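Local coordinates for protein valine-pyruvate aminotransferase (PDB 3G7Q) that transfers the amino group of valine to pyruvate with pyridoxal 5'-phosphate as cofactor, giving alanine and probably 3-methyl-2-oxobutanoate, at residues N105-A110 against D219-V224; F112-L117 against I243-L248; E354-R359 against Q386-N391; Y372-P375 against P380-H383. All blocks are in the same frame, centred on the assembly; numbering follows the deposited sequence. Where two conformers were deposited one is given.

Contact 1: residues N105-A110 against D219-V224; sequences NGSQSA and DNAYGV
Ser107, in the first turn of helix 107-118, faces Asp219, the last residue of strand 216-219, and Ala221 in the loop just beyond, and most of what joins them is one water. That water lies 2.7 Å from Ser107 OG and gives a hydrogen to Asp219 OD1 at 2.8 Å. The two side-chain oxygens themselves stay 4.4 Å apart. Ser107 OG lies anti to its own carbonyl carbon (chi1 -67°), which turns the hydroxyl off the helix toward the loop.

Van der Waals contact is slight: the hydroxyl oxygen Ser107 OG comes to 4.2 Å from the methyl Ala221 CB, and the two segments bury little surface between them.

Within each segment, polar bonds set the shapes that meet. Asp219 OD1 also accepts from Ala221 N at 3.1 Å, an Asx turn in which the N-H comes in from above the carboxylate plane, 39° out of it. Gly106 is the N-cap of the helix. Its carbonyl O takes both Ala110 N, at 3.0 Å, and the hydroxyl Ser109 OG, at 2.9 Å, with Thr104 OG1 bonding to it too.

In class I aminotransferases a helix start like this one commonly cradles the cofactor phosphate, and the Asp-x-x-Tyr sequence of Asp219 to Tyr222 matches the family pattern beside the pyridine ring; similar roles are likely here. A turn N-H and a water grip OD1 and should limit how freely the carboxylate turns, while its hydrogen-bonded link to Ser107 runs through that one water.

Contact 2: residues F112-L117 against I243-L248; sequences FYLFNL and ILCMSL
Leu114 carries its CG anti to its carbonyl carbon (chi1 -62°), and with chi2 near 173° the branched end extends off the helix toward Ile243 and Cys245. On the strand, Ile243 CG2 is anti to its backbone N, and this methyl is what the leucine meets. Leu114 CD1 touches two groups at once, Ile243 CG2 at 3.9 Å and Cys245 SG at 3.9 Å. The other methyl, Leu114 CD2, rests on Ile243 CG2 at 4.0 Å and approaches Ile243 CD1 at 4.1 Å. The two side chains lie alongside each other, pointing opposite ways.

Ile243 and Cys245 are two apart on strand 242-247 and share its helix-facing side. This is helix 107-118 packing on the central mixed sheet of the large domain, the seven-stranded sheet of fold type I, where 242-247 runs between parallel 216-219 and antiparallel 259-262. Of the same helix, Phe118 touches Ile243 and Phe111 touches Cys245. Away from the strand, Asn116 ND2 bonds back to Phe112 O one turn earlier.

Contact 3: residues E354-R359 against Q386-N391; sequences ELLYQR and QCMRMN
The selenium of Met388, a selenomethionine, lies 4.0 Å from Leu356 CD2, and this is the nearest approach between helix and strand here. The two side chains cross obliquely. Beyond the selenium, Met388 CE turns to Tyr357, coming 4.3 Å from its CB and lying at the edge of the ring, near its plane. One side chain from the strand thus reaches two successive residues of the helix, and no hydrogen bond passes between the segments.

The torsions explain the double reach. Met388 is bent at chi3 (79°), which swings the terminal methyl off the line of the chain and toward the tyrosine. Leu356 has CG on the far side from its backbone N (chi1 -168°), and CD2 is the branch offered to the selenium.

Farther out, Tyr357 OH is hydrogen-bonded to Asp23, which holds the far end of the ring, and a bound 1,2-ethanediol lies about 3 Å from the tyrosine side chain at the nearest atoms. Thr353 OG1 bonds to the carbonyl of Cys387, joining the start of the helix to the strand beside Met388.

Strand 387-391 runs antiparallel between 341-345 and 368-369 in the six-stranded mixed sheet of the small domain. Helix 353-362 covers the side bearing Met388, and helix 396-416 packs against Leu356 through Glu409 and Ile410.

Contact 4: residues Y372-P375 against P380-H383; sequences YFFP and PWPH. With EDO (1,2-ethanediol), chain F.
An aromatic cluster in the connection between strands 368-369 and 387-391 brings Phe374 against Trp381 and His383. The closest meeting is Phe374 CE2 with Trp381 CZ3, at 3.9 Å. Relative to the indole, the phenylalanine atom lies at the edge of the ring system, close to its plane; relative to the phenyl ring, the tryptophan carbon approaches obliquely, an apolar contact and not a stack. The histidine touches more loosely: Phe374 CZ is 4.5 Å from His383 CD2 and near the plane of the imidazole, again at its edge.

With chi1 at -65° the Phe374 ring swings to the side of its own backbone N, and from there it reaches Trp381. Trp381 has CG anti to its backbone N (chi1 -170°), and its six-membered ring is the part that receives the phenylalanine. The indole is covered on one face by His383 CB, 3.3 Å above the ring plane, over its centre.

The loop thus folds back on itself through side chains alone, next to strand 157-161 at the margin of the small-domain sheet. Ile158 of that strand touches both Trp381 and His383. Arg155 adds a cation-pi contact to the tryptophan, and His383 NE2 is hydrogen-bonded to Tyr168 OH.

At the other end of segment 372-375, Tyr372 OH shares a hydrogen bond of 2.7 Å with O1 of a 1,2-ethanediol, probably left from crystallisation. That oxygen lies at the edge of the phenol ring, in its plane, and the diol also bonds to Gly16 O.

In the fold
Contacts 1 and 2 use helix 107-118 and the core sheet of the large domain. Their centres are about 7 Å apart, their segments alternate along the chain, and they meet where Asn220 N lies 2.7 Å from Cys245 O, probably a hydrogen bond. Contacts 3 and 4 follow later, in the small domain, centres about 13 Å apart; the loop of contact 4 lies between the two segments of contact 3, and Arg389 packs on Phe373. The two groups are about 24 to 29 Å apart between centres, with contacts 2 and 3 on opposite sides of the chain's centre. In fold type I aminotransferases the active site lies between the domains at the subunit interface, probably nearest contact 1.

Contact 1: residues N105-A110 against D219-V224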
loop_
_atom_site.group_PDB
_atom_site.type_symbol
_atom_site.label_atom_id
_atom_site.label_comp_id
_atom_site.label_asym_id
_atom_site.label_seq_id
_atom_site.Cartn_x
_atom_site.Cartn_y
_atom_site.Cartn_z
ATOM N N ASN A 105 -2.065 4.198 -1.612
ATOM C CA ASN A 105 -0.669 4.158 -1.188
ATOM C C ASN A 105 0.262 4.890 -2.141
ATOM O O ASN A 105 1.440 5.084 -1.845
ATOM C CB ASN A 105 -0.230 2.681 -1.116
ATOM C CG ASN A 105 0.980 2.464 -0.237
ATOM O OD1 ASN A 105 1.964 1.852 -0.650
ATOM N ND2 ASN A 105 0.919 2.977 0.978
ATOM N N GLY A 106 -0.255 5.275 -3.305
ATOM C CA GLY A 106 0.516 5.975 -4.323
ATOM C C GLY A 106 -0.037 5.786 -5.720
ATOM O O GLY A 106 -1.031 5.085 -5.930
ATOM N N SER A 107 0.644 6.411 -6.674
ATOM C CA SER A 107 0.275 6.359 -8.084
ATOM C C SER A 107 0.179 4.952 -8.629
ATOM O O SER A 107 -0.783 4.593 -9.309
ATOM C CB SER A 107 1.301 7.130 -8.921
ATOM O OG SER A 107 1.258 8.529 -8.647
ATOM N N GLN A 108 1.163 4.137 -8.297
ATOM C CA GLN A 108 1.234 2.802 -8.840
ATOM C C GLN A 108 0.118 1.877 -8.346
ATOM O O GLN A 108 -0.413 1.087 -9.133
ATOM C CB GLN A 108 2.622 2.240 -8.558
ATOM C CG GLN A 108 2.950 1.019 -9.375
ATOM C CD GLN A 108 4.452 0.817 -9.597
ATOM O OE1 GLN A 108 5.282 1.621 -9.162
ATOM N NE2 GLN A 108 4.799 -0.255 -10.300
ATOM N N SER A 109 -0.246 1.966 -7.064
ATOM C CA SER A 109 -1.372 1.186 -6.551
ATOM C C SER A 109 -2.685 1.714 -7.155
ATOM O O SER A 109 -3.630 0.963 -7.396
ATOM C CB SER A 109 -1.430 1.253 -5.028
ATOM O OG SER A 109 -1.506 2.607 -4.603
ATOM N N ALA A 110 -2.760 3.024 -7.354
ATOM C CA ALA A 110 -3.915 3.619 -8.019
ATOM C C ALA A 110 -4.157 2.950 -9.382
ATOM O O ALA A 110 -5.263 2.507 -9.663
ATOM C CB ALA A 110 -3.706 5.108 -8.180
ATOM N N ASP A 219 -2.933 10.876 -15.370
ATOM C CA ASP A 219 -1.999 10.860 -14.275
ATOM C C ASP A 219 -1.406 12.276 -14.144
ATOM O O ASP A 219 -0.663 12.722 -15.025
ATOM C CB ASP A 219 -0.905 9.851 -14.512
ATOM C CG ASP A 219 -0.016 9.678 -13.289
ATOM O OD1 ASP A 219 -0.175 10.446 -12.315
ATOM O OD2 ASP A 219 0.799 8.747 -13.302
ATOM N N ASN A 220 -1.744 12.949 -13.036
ATOM C CA ASN A 220 -1.376 14.348 -12.731
ATOM C C ASN A 220 -0.366 14.381 -11.568
ATOM O O ASN A 220 -0.320 15.359 -10.823
ATOM C CB ASN A 220 -2.637 15.107 -12.362
ATOM C CG ASN A 220 -2.511 16.648 -12.384
ATOM O OD1 ASN A 220 -2.727 17.325 -11.372
ATOM N ND2 ASN A 220 -2.204 17.184 -13.522
ATOM N N ALA A 221 0.495 13.377 -11.465
ATOM C CA ALA A 221 1.542 13.346 -10.419
ATOM C C ALA A 221 2.467 14.562 -10.407
ATOM O O ALA A 221 3.014 14.895 -9.345
ATOM C CB ALA A 221 2.393 12.071 -10.519
ATOM N N TYR A 222 2.668 15.203 -11.563
ATOM C CA TYR A 222 3.559 16.338 -11.664
ATOM C C TYR A 222 2.877 17.657 -11.952
ATOM O O TYR A 222 3.540 18.680 -11.992
ATOM C CB TYR A 222 4.608 16.091 -12.783
ATOM C CG TYR A 222 5.532 14.951 -12.469
ATOM C CD1 TYR A 222 6.670 15.143 -11.684
ATOM C CD2 TYR A 222 5.271 13.677 -12.926
ATOM C CE1 TYR A 222 7.502 14.108 -11.388
ATOM C CE2 TYR A 222 6.115 12.635 -12.633
ATOM C CZ TYR A 222 7.218 12.869 -11.852
ATOM O OH TYR A 222 8.059 11.858 -11.553
ATOM N N GLY A 223 1.567 17.641 -12.146
ATOM C CA GLY A 223 0.855 18.818 -12.591
ATOM C C GLY A 223 0.259 19.729 -11.525
ATOM O O GLY A 223 0.655 19.718 -10.369
ATOM N N VAL A 224 -0.666 20.551 -11.989
ATOM C CA VAL A 224 -1.363 21.565 -11.219
ATOM C C VAL A 224 -2.585 20.945 -10.585
ATOM O O VAL A 224 -3.239 20.139 -11.218
ATOM C CB VAL A 224 -1.762 22.706 -12.213
ATOM C CG1 VAL A 224 -2.947 23.466 -11.754
ATOM C CG2 VAL A 224 -0.545 23.585 -12.501
HETATM O O HOH W 1 -0.416 10.379 -9.555
#

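Contact 2: residues F112-L117 against I243-L248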
loop_
_atom_site.group_PDB
_atom_site.type_symbol
_atom_site.label_atom_id
_atom_site.label_comp_id
_atom_site.label_asym_id
_atom_site.label_seq_id
_atom_site.Cartn_x
_atom_site.Cartn_y
_atom_site.Cartn_z
ATOM N N PHE A 112 -3.063 0.034 -10.512
ATOM C CA PHE A 112 -3.385 -1.362 -10.328
ATOM C C PHE A 112 -4.886 -1.534 -10.129
ATOM O O PHE A 112 -5.498 -2.436 -10.702
ATOM C CB PHE A 112 -2.613 -1.946 -9.132
ATOM C CG PHE A 112 -2.872 -3.393 -8.912
ATOM C CD1 PHE A 112 -2.308 -4.347 -9.754
ATOM C CD2 PHE A 112 -3.689 -3.817 -7.878
ATOM C CE1 PHE A 112 -2.559 -5.695 -9.562
ATOM C CE2 PHE A 112 -3.936 -5.145 -7.681
ATOM C CZ PHE A 112 -3.378 -6.092 -8.517
ATOM N N TYR A 113 -5.495 -0.682 -9.306
ATOM C CA TYR A 113 -6.949 -0.752 -9.127
ATOM C C TYR A 113 -7.695 -0.423 -10.425
ATOM O O TYR A 113 -8.609 -1.141 -10.821
ATOM C CB TYR A 113 -7.458 0.196 -8.028
ATOM C CG TYR A 113 -6.961 -0.133 -6.639
ATOM C CD1 TYR A 113 -7.126 -1.411 -6.109
ATOM C CD2 TYR A 113 -6.380 0.837 -5.831
ATOM C CE1 TYR A 113 -6.672 -1.728 -4.832
ATOM C CE2 TYR A 113 -5.935 0.530 -4.544
ATOM C CZ TYR A 113 -6.075 -0.753 -4.060
ATOM O OH TYR A 113 -5.634 -1.068 -2.791
ATOM N N LEU A 114 -7.296 0.649 -11.089
ATOM C CA LEU A 114 -7.996 1.055 -12.310
ATOM C C LEU A 114 -7.905 -0.021 -13.377
ATOM O O LEU A 114 -8.927 -0.382 -13.957
ATOM C CB LEU A 114 -7.464 2.407 -12.815
ATOM C CG LEU A 114 -7.672 3.571 -11.826
ATOM C CD1 LEU A 114 -6.966 4.827 -12.343
ATOM C CD2 LEU A 114 -9.156 3.800 -11.555
ATOM N N PHE A 115 -6.709 -0.575 -13.586
ATOM C CA PHE A 115 -6.525 -1.633 -14.587
ATOM C C PHE A 115 -7.429 -2.816 -14.275
ATOM O O PHE A 115 -8.091 -3.354 -15.165
ATOM C CB PHE A 115 -5.051 -2.084 -14.709
ATOM C CG PHE A 115 -4.073 -0.966 -15.081
ATOM C CD1 PHE A 115 -4.468 0.151 -15.822
ATOM C CD2 PHE A 115 -2.725 -1.081 -14.750
ATOM C CE1 PHE A 115 -3.550 1.153 -16.168
ATOM C CE2 PHE A 115 -1.819 -0.097 -15.104
ATOM C CZ PHE A 115 -2.233 1.022 -15.817
ATOM N N ASN A 116 -7.491 -3.203 -13.007
ATOM C CA ASN A 116 -8.393 -4.271 -12.589
ATOM C C ASN A 116 -9.863 -3.949 -12.759
ATOM O O ASN A 116 -10.658 -4.832 -13.040
ATOM C CB ASN A 116 -8.153 -4.650 -11.123
ATOM C CG ASN A 116 -6.994 -5.594 -10.964
ATOM O OD1 ASN A 116 -7.120 -6.785 -11.259
ATOM N ND2 ASN A 116 -5.859 -5.082 -10.491
ATOM N N LEU A 117 -10.227 -2.686 -12.576
ATOM C CA LEU A 117 -11.628 -2.285 -12.658
ATOM C C LEU A 117 -12.132 -2.173 -14.105
ATOM O O LEU A 117 -13.271 -2.527 -14.388
ATOM C CB LEU A 117 -11.799 -0.950 -11.925
ATOM C CG LEU A 117 -13.186 -0.430 -11.592
ATOM C CD1 LEU A 117 -13.890 -1.377 -10.634
ATOM C CD2 LEU A 117 -13.092 0.969 -10.984
ATOM N N ILE A 243 -10.893 10.304 -14.845
ATOM C CA ILE A 243 -10.323 9.777 -13.611
ATOM C C ILE A 243 -8.963 10.457 -13.502
ATOM O O ILE A 243 -8.105 10.244 -14.342
ATOM C CB ILE A 243 -10.175 8.251 -13.624
ATOM C CG1 ILE A 243 -11.537 7.556 -13.900
ATOM C CG2 ILE A 243 -9.610 7.749 -12.271
ATOM C CD1 ILE A 243 -11.405 6.045 -14.092
ATOM N N LEU A 244 -8.769 11.248 -12.451
ATOM C CA LEU A 244 -7.562 12.049 -12.277
ATOM C C LEU A 244 -6.743 11.545 -11.094
ATOM O O LEU A 244 -7.260 11.532 -9.979
ATOM C CB LEU A 244 -8.009 13.499 -12.076
ATOM C CG LEU A 244 -7.035 14.645 -11.832
ATOM C CD1 LEU A 244 -5.982 14.646 -12.896
ATOM C CD2 LEU A 244 -7.838 15.963 -11.817
ATOM N N CYS A 245 -5.476 11.167 -11.326
ATOM C CA CYS A 245 -4.612 10.637 -10.271
ATOM C C CYS A 245 -3.609 11.701 -9.871
ATOM O O CYS A 245 -2.931 12.268 -10.732
ATOM C CB CYS A 245 -3.878 9.392 -10.732
ATOM S SG CYS A 245 -5.045 8.082 -11.219
HETATM N N MSE A 246 -3.531 11.970 -8.570
HETATM C CA MSE A 246 -2.607 12.943 -8.016
HETATM C C MSE A 246 -1.799 12.259 -6.928
HETATM O O MSE A 246 -2.122 11.155 -6.496
HETATM C CB MSE A 246 -3.360 14.173 -7.493
HETATM C CG MSE A 246 -4.176 14.893 -8.587
HETATM SE SE MSE A 246 -5.027 16.468 -7.844
HETATM C CE MSE A 246 -3.158 17.712 -8.161
ATOM N N SER A 247 -0.757 12.921 -6.459
ATOM C CA SER A 247 0.111 12.310 -5.471
ATOM C C SER A 247 0.817 13.367 -4.671
ATOM O O SER A 247 0.995 14.475 -5.127
ATOM C CB SER A 247 1.155 11.445 -6.198
ATOM O OG SER A 247 2.080 10.862 -5.276
ATOM N N LEU A 248 1.207 13.015 -3.460
ATOM C CA LEU A 248 1.977 13.907 -2.605
ATOM C C LEU A 248 3.490 13.755 -2.796
ATOM O O LEU A 248 4.241 14.654 -2.475
ATOM C CB LEU A 248 1.621 13.562 -1.164
ATOM C CG LEU A 248 2.025 14.449 -0.010
ATOM C CD1 LEU A 248 1.612 15.896 -0.207
ATOM C CD2 LEU A 248 1.358 13.841 1.255
#

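Contact 3: residues E354-R359 against Q386-N391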
loop_
_atom_site.group_PDB
_atom_site.type_symbol
_atom_site.label_atom_id
_atom_site.label_comp_id
_atom_site.label_asym_id
_atom_site.label_seq_id
_atom_site.Cartn_x
_atom_site.Cartn_y
_atom_site.Cartn_z
ATOM N N GLU A 354 20.045 -0.153 -25.534
ATOM C CA GLU A 354 20.314 -1.271 -24.632
ATOM C C GLU A 354 21.841 -1.491 -24.573
ATOM O O GLU A 354 22.424 -1.692 -23.497
ATOM C CB GLU A 354 19.615 -2.547 -25.097
ATOM C CG GLU A 354 18.082 -2.558 -24.874
ATOM C CD GLU A 354 17.243 -1.756 -25.863
ATOM O OE1 GLU A 354 17.668 -1.376 -26.975
ATOM O OE2 GLU A 354 16.100 -1.474 -25.487
ATOM N N LEU A 355 22.490 -1.456 -25.721
ATOM C CA LEU A 355 23.949 -1.628 -25.747
ATOM C C LEU A 355 24.651 -0.417 -25.126
ATOM O O LEU A 355 25.569 -0.568 -24.325
ATOM C CB LEU A 355 24.463 -1.905 -27.155
ATOM C CG LEU A 355 25.978 -2.126 -27.268
ATOM C CD1 LEU A 355 26.522 -3.228 -26.297
ATOM C CD2 LEU A 355 26.327 -2.472 -28.717
ATOM N N LEU A 356 24.221 0.769 -25.508
ATOM C CA LEU A 356 24.760 1.996 -24.906
ATOM C C LEU A 356 24.649 1.941 -23.375
ATOM O O LEU A 356 25.601 2.256 -22.667
ATOM C CB LEU A 356 24.033 3.211 -25.428
ATOM C CG LEU A 356 24.710 4.554 -25.092
ATOM C CD1 LEU A 356 26.137 4.687 -25.697
ATOM C CD2 LEU A 356 23.799 5.725 -25.533
ATOM N N TYR A 357 23.505 1.491 -22.869
ATOM C CA TYR A 357 23.306 1.341 -21.428
ATOM C C TYR A 357 24.397 0.486 -20.772
ATOM O O TYR A 357 24.878 0.813 -19.691
ATOM C CB TYR A 357 21.934 0.693 -21.154
ATOM C CG TYR A 357 21.745 0.246 -19.710
ATOM C CD1 TYR A 357 22.127 -1.019 -19.278
ATOM C CD2 TYR A 357 21.149 1.088 -18.789
ATOM C CE1 TYR A 357 21.940 -1.409 -17.954
ATOM C CE2 TYR A 357 20.984 0.707 -17.460
ATOM C CZ TYR A 357 21.362 -0.540 -17.061
ATOM O OH TYR A 357 21.167 -0.892 -15.746
ATOM N N GLN A 358 24.752 -0.630 -21.396
ATOM C CA GLN A 358 25.798 -1.510 -20.848
ATOM C C GLN A 358 27.144 -0.784 -20.811
ATOM O O GLN A 358 27.918 -0.915 -19.862
ATOM C CB GLN A 358 25.919 -2.805 -21.655
ATOM C CG GLN A 358 24.667 -3.693 -21.575
ATOM C CD GLN A 358 24.385 -4.180 -20.165
ATOM O OE1 GLN A 358 25.317 -4.440 -19.395
ATOM N NE2 GLN A 358 23.105 -4.321 -19.820
ATOM N N ARG A 359 27.428 -0.038 -21.866
ATOM C CA ARG A 359 28.695 0.703 -21.956
ATOM C C ARG A 359 28.799 1.812 -20.919
ATOM O O ARG A 359 29.881 2.051 -20.359
ATOM C CB ARG A 359 28.879 1.253 -23.363
ATOM C CG ARG A 359 29.129 0.125 -24.333
ATOM C CD ARG A 359 29.349 0.621 -25.707
ATOM N NE ARG A 359 29.567 -0.485 -26.645
ATOM C CZ ARG A 359 29.798 -0.297 -27.931
ATOM N NH1 ARG A 359 29.861 0.935 -28.409
ATOM N NH2 ARG A 359 29.981 -1.340 -28.728
ATOM N N GLN A 386 16.541 4.056 -29.698
ATOM C CA GLN A 386 17.439 5.183 -29.869
ATOM C C GLN A 386 17.257 6.230 -28.770
ATOM O O GLN A 386 17.871 7.279 -28.841
ATOM C CB GLN A 386 17.189 5.834 -31.230
ATOM C CG GLN A 386 17.451 4.899 -32.378
ATOM C CD GLN A 386 17.092 5.453 -33.747
ATOM O OE1 GLN A 386 16.739 6.630 -33.928
ATOM N NE2 GLN A 386 17.182 4.580 -34.736
ATOM N N CYS A 387 16.442 5.926 -27.751
ATOM C CA CYS A 387 16.144 6.885 -26.689
ATOM C C CYS A 387 16.560 6.386 -25.321
ATOM O O CYS A 387 16.684 5.173 -25.099
ATOM C CB CYS A 387 14.648 7.200 -26.646
ATOM S SG CYS A 387 13.903 7.898 -28.135
HETATM N N MSE A 388 16.771 7.328 -24.411
HETATM C CA MSE A 388 17.038 7.036 -23.016
HETATM C C MSE A 388 16.408 8.089 -22.141
HETATM O O MSE A 388 16.257 9.237 -22.546
HETATM C CB MSE A 388 18.536 7.012 -22.708
HETATM C CG MSE A 388 19.300 5.948 -23.486
HETATM SE SE MSE A 388 21.040 5.551 -22.675
HETATM C CE MSE A 388 20.083 4.506 -21.470
ATOM N N ARG A 389 16.048 7.703 -20.922
ATOM C CA ARG A 389 15.548 8.666 -19.953
ATOM C C ARG A 389 16.612 8.952 -18.892
ATOM O O ARG A 389 17.255 8.025 -18.379
ATOM C CB ARG A 389 14.334 8.116 -19.223
ATOM C CG ARG A 389 13.611 9.144 -18.353
ATOM C CD ARG A 389 12.599 8.469 -17.389
ATOM N NE ARG A 389 13.240 7.855 -16.217
ATOM C CZ ARG A 389 12.596 7.126 -15.297
ATOM N NH1 ARG A 389 11.289 6.908 -15.396
ATOM N NH2 ARG A 389 13.262 6.600 -14.274
HETATM N N MSE A 390 16.761 10.218 -18.539
HETATM C CA MSE A 390 17.587 10.629 -17.409
HETATM C C MSE A 390 16.776 11.535 -16.484
HETATM O O MSE A 390 15.784 12.153 -16.904
HETATM C CB MSE A 390 18.850 11.359 -17.858
HETATM C CG MSE A 390 18.620 12.603 -18.657
HETATM SE SE MSE A 390 20.348 13.601 -18.788
HETATM C CE MSE A 390 20.368 14.428 -17.079
ATOM N N ASN A 391 17.227 11.625 -15.233
ATOM C CA ASN A 391 16.634 12.482 -14.199
ATOM C C ASN A 391 17.550 13.694 -14.095
ATOM O O ASN A 391 18.758 13.516 -13.931
ATOM C CB ASN A 391 16.543 11.704 -12.888
ATOM C CG ASN A 391 15.874 12.485 -11.781
ATOM O OD1 ASN A 391 16.141 13.673 -11.603
ATOM N ND2 ASN A 391 15.021 11.796 -10.990
#

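Contact 4: residues Y372-P375 against P380-H383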
loop_
_atom_site.group_PDB
_atom_site.type_symbol
_atom_site.label_atom_id
_atom_site.label_comp_id
_atom_site.label_asym_id
_atom_site.label_seq_id
_atom_site.Cartn_x
_atom_site.Cartn_y
_atom_site.Cartn_z
ATOM N N TYR A 372 11.811 0.341 -22.929
ATOM C CA TYR A 372 10.968 -0.146 -21.884
ATOM C C TYR A 372 9.703 0.677 -21.641
ATOM O O TYR A 372 8.784 0.186 -20.990
ATOM C CB TYR A 372 11.807 -0.324 -20.609
ATOM C CG TYR A 372 13.003 -1.254 -20.825
ATOM C CD1 TYR A 372 12.835 -2.531 -21.378
ATOM C CD2 TYR A 372 14.285 -0.873 -20.461
ATOM C CE1 TYR A 372 13.922 -3.382 -21.591
ATOM C CE2 TYR A 372 15.375 -1.722 -20.659
ATOM C CZ TYR A 372 15.195 -2.970 -21.226
ATOM O OH TYR A 372 16.286 -3.821 -21.412
ATOM N N PHE A 373 9.616 1.891 -22.208
ATOM C CA PHE A 373 8.443 2.745 -22.053
ATOM C C PHE A 373 7.408 2.649 -23.185
ATOM O O PHE A 373 6.535 3.515 -23.284
ATOM C CB PHE A 373 8.896 4.207 -21.903
ATOM C CG PHE A 373 9.800 4.442 -20.730
ATOM C CD1 PHE A 373 11.174 4.320 -20.849
ATOM C CD2 PHE A 373 9.275 4.784 -19.488
ATOM C CE1 PHE A 373 12.021 4.548 -19.753
ATOM C CE2 PHE A 373 10.112 4.999 -18.399
ATOM C CZ PHE A 373 11.492 4.878 -18.540
ATOM N N PHE A 374 7.537 1.651 -24.052
ATOM C CA PHE A 374 6.642 1.475 -25.191
ATOM C C PHE A 374 6.015 0.086 -25.261
ATOM O O PHE A 374 5.970 -0.511 -26.321
ATOM C CB PHE A 374 7.407 1.647 -26.494
ATOM C CG PHE A 374 7.956 3.009 -26.725
ATOM C CD1 PHE A 374 9.245 3.321 -26.337
ATOM C CD2 PHE A 374 7.231 3.944 -27.434
ATOM C CE1 PHE A 374 9.761 4.557 -26.584
ATOM C CE2 PHE A 374 7.756 5.190 -27.688
ATOM C CZ PHE A 374 9.032 5.495 -27.268
ATOM N N PRO A 375 5.502 -0.430 -24.160
ATOM C CA PRO A 375 4.936 -1.776 -24.330
ATOM C C PRO A 375 3.638 -1.774 -25.132
ATOM O O PRO A 375 2.855 -0.831 -25.067
ATOM C CB PRO A 375 4.640 -2.207 -22.896
ATOM C CG PRO A 375 4.324 -0.913 -22.203
ATOM C CD PRO A 375 5.321 0.074 -22.790
ATOM N N PRO A 380 6.756 -3.017 -34.396
ATOM C CA PRO A 380 8.053 -2.622 -33.844
ATOM C C PRO A 380 8.488 -1.297 -34.442
ATOM O O PRO A 380 8.089 -0.982 -35.566
ATOM C CB PRO A 380 8.980 -3.759 -34.312
ATOM C CG PRO A 380 8.106 -4.887 -34.536
ATOM C CD PRO A 380 6.854 -4.304 -35.100
ATOM N N TRP A 381 9.331 -0.552 -33.737
ATOM C CA TRP A 381 9.747 0.776 -34.161
ATOM C C TRP A 381 11.184 1.010 -33.724
ATOM O O TRP A 381 11.450 1.051 -32.522
ATOM C CB TRP A 381 8.816 1.792 -33.514
ATOM C CG TRP A 381 8.915 3.184 -33.994
ATOM C CD1 TRP A 381 9.269 3.603 -35.230
ATOM C CD2 TRP A 381 8.514 4.354 -33.267
ATOM N NE1 TRP A 381 9.172 4.973 -35.305
ATOM C CE2 TRP A 381 8.685 5.455 -34.124
ATOM C CE3 TRP A 381 8.049 4.572 -31.958
ATOM C CZ2 TRP A 381 8.419 6.777 -33.724
ATOM C CZ3 TRP A 381 7.769 5.888 -31.552
ATOM C CH2 TRP A 381 7.948 6.967 -32.441
ATOM N N PRO A 382 12.128 1.086 -34.686
ATOM C CA PRO A 382 13.539 1.255 -34.309
ATOM C C PRO A 382 13.793 2.441 -33.386
ATOM O O PRO A 382 14.681 2.409 -32.519
ATOM C CB PRO A 382 14.232 1.437 -35.670
ATOM C CG PRO A 382 13.394 0.638 -36.616
ATOM C CD PRO A 382 11.978 0.934 -36.148
ATOM N N HIS A 383 13.018 3.491 -33.576
ATOM C CA HIS A 383 13.077 4.655 -32.692
ATOM C C HIS A 383 13.129 4.328 -31.203
ATOM O O HIS A 383 13.852 4.988 -30.449
ATOM C CB HIS A 383 11.843 5.515 -32.952
ATOM C CG HIS A 383 11.761 6.744 -32.093
ATOM N ND1 HIS A 383 12.415 7.912 -32.414
ATOM C CD2 HIS A 383 11.033 7.013 -30.980
ATOM C CE1 HIS A 383 12.129 8.832 -31.505
ATOM N NE2 HIS A 383 11.292 8.313 -30.625
HETATM C C1 EDO F . 18.617 -2.681 -19.346
HETATM O O1 EDO F . 18.773 -3.040 -20.729
HETATM C C2 EDO F . 19.418 -3.628 -18.450
HETATM O O2 EDO F . 18.925 -4.973 -18.538
#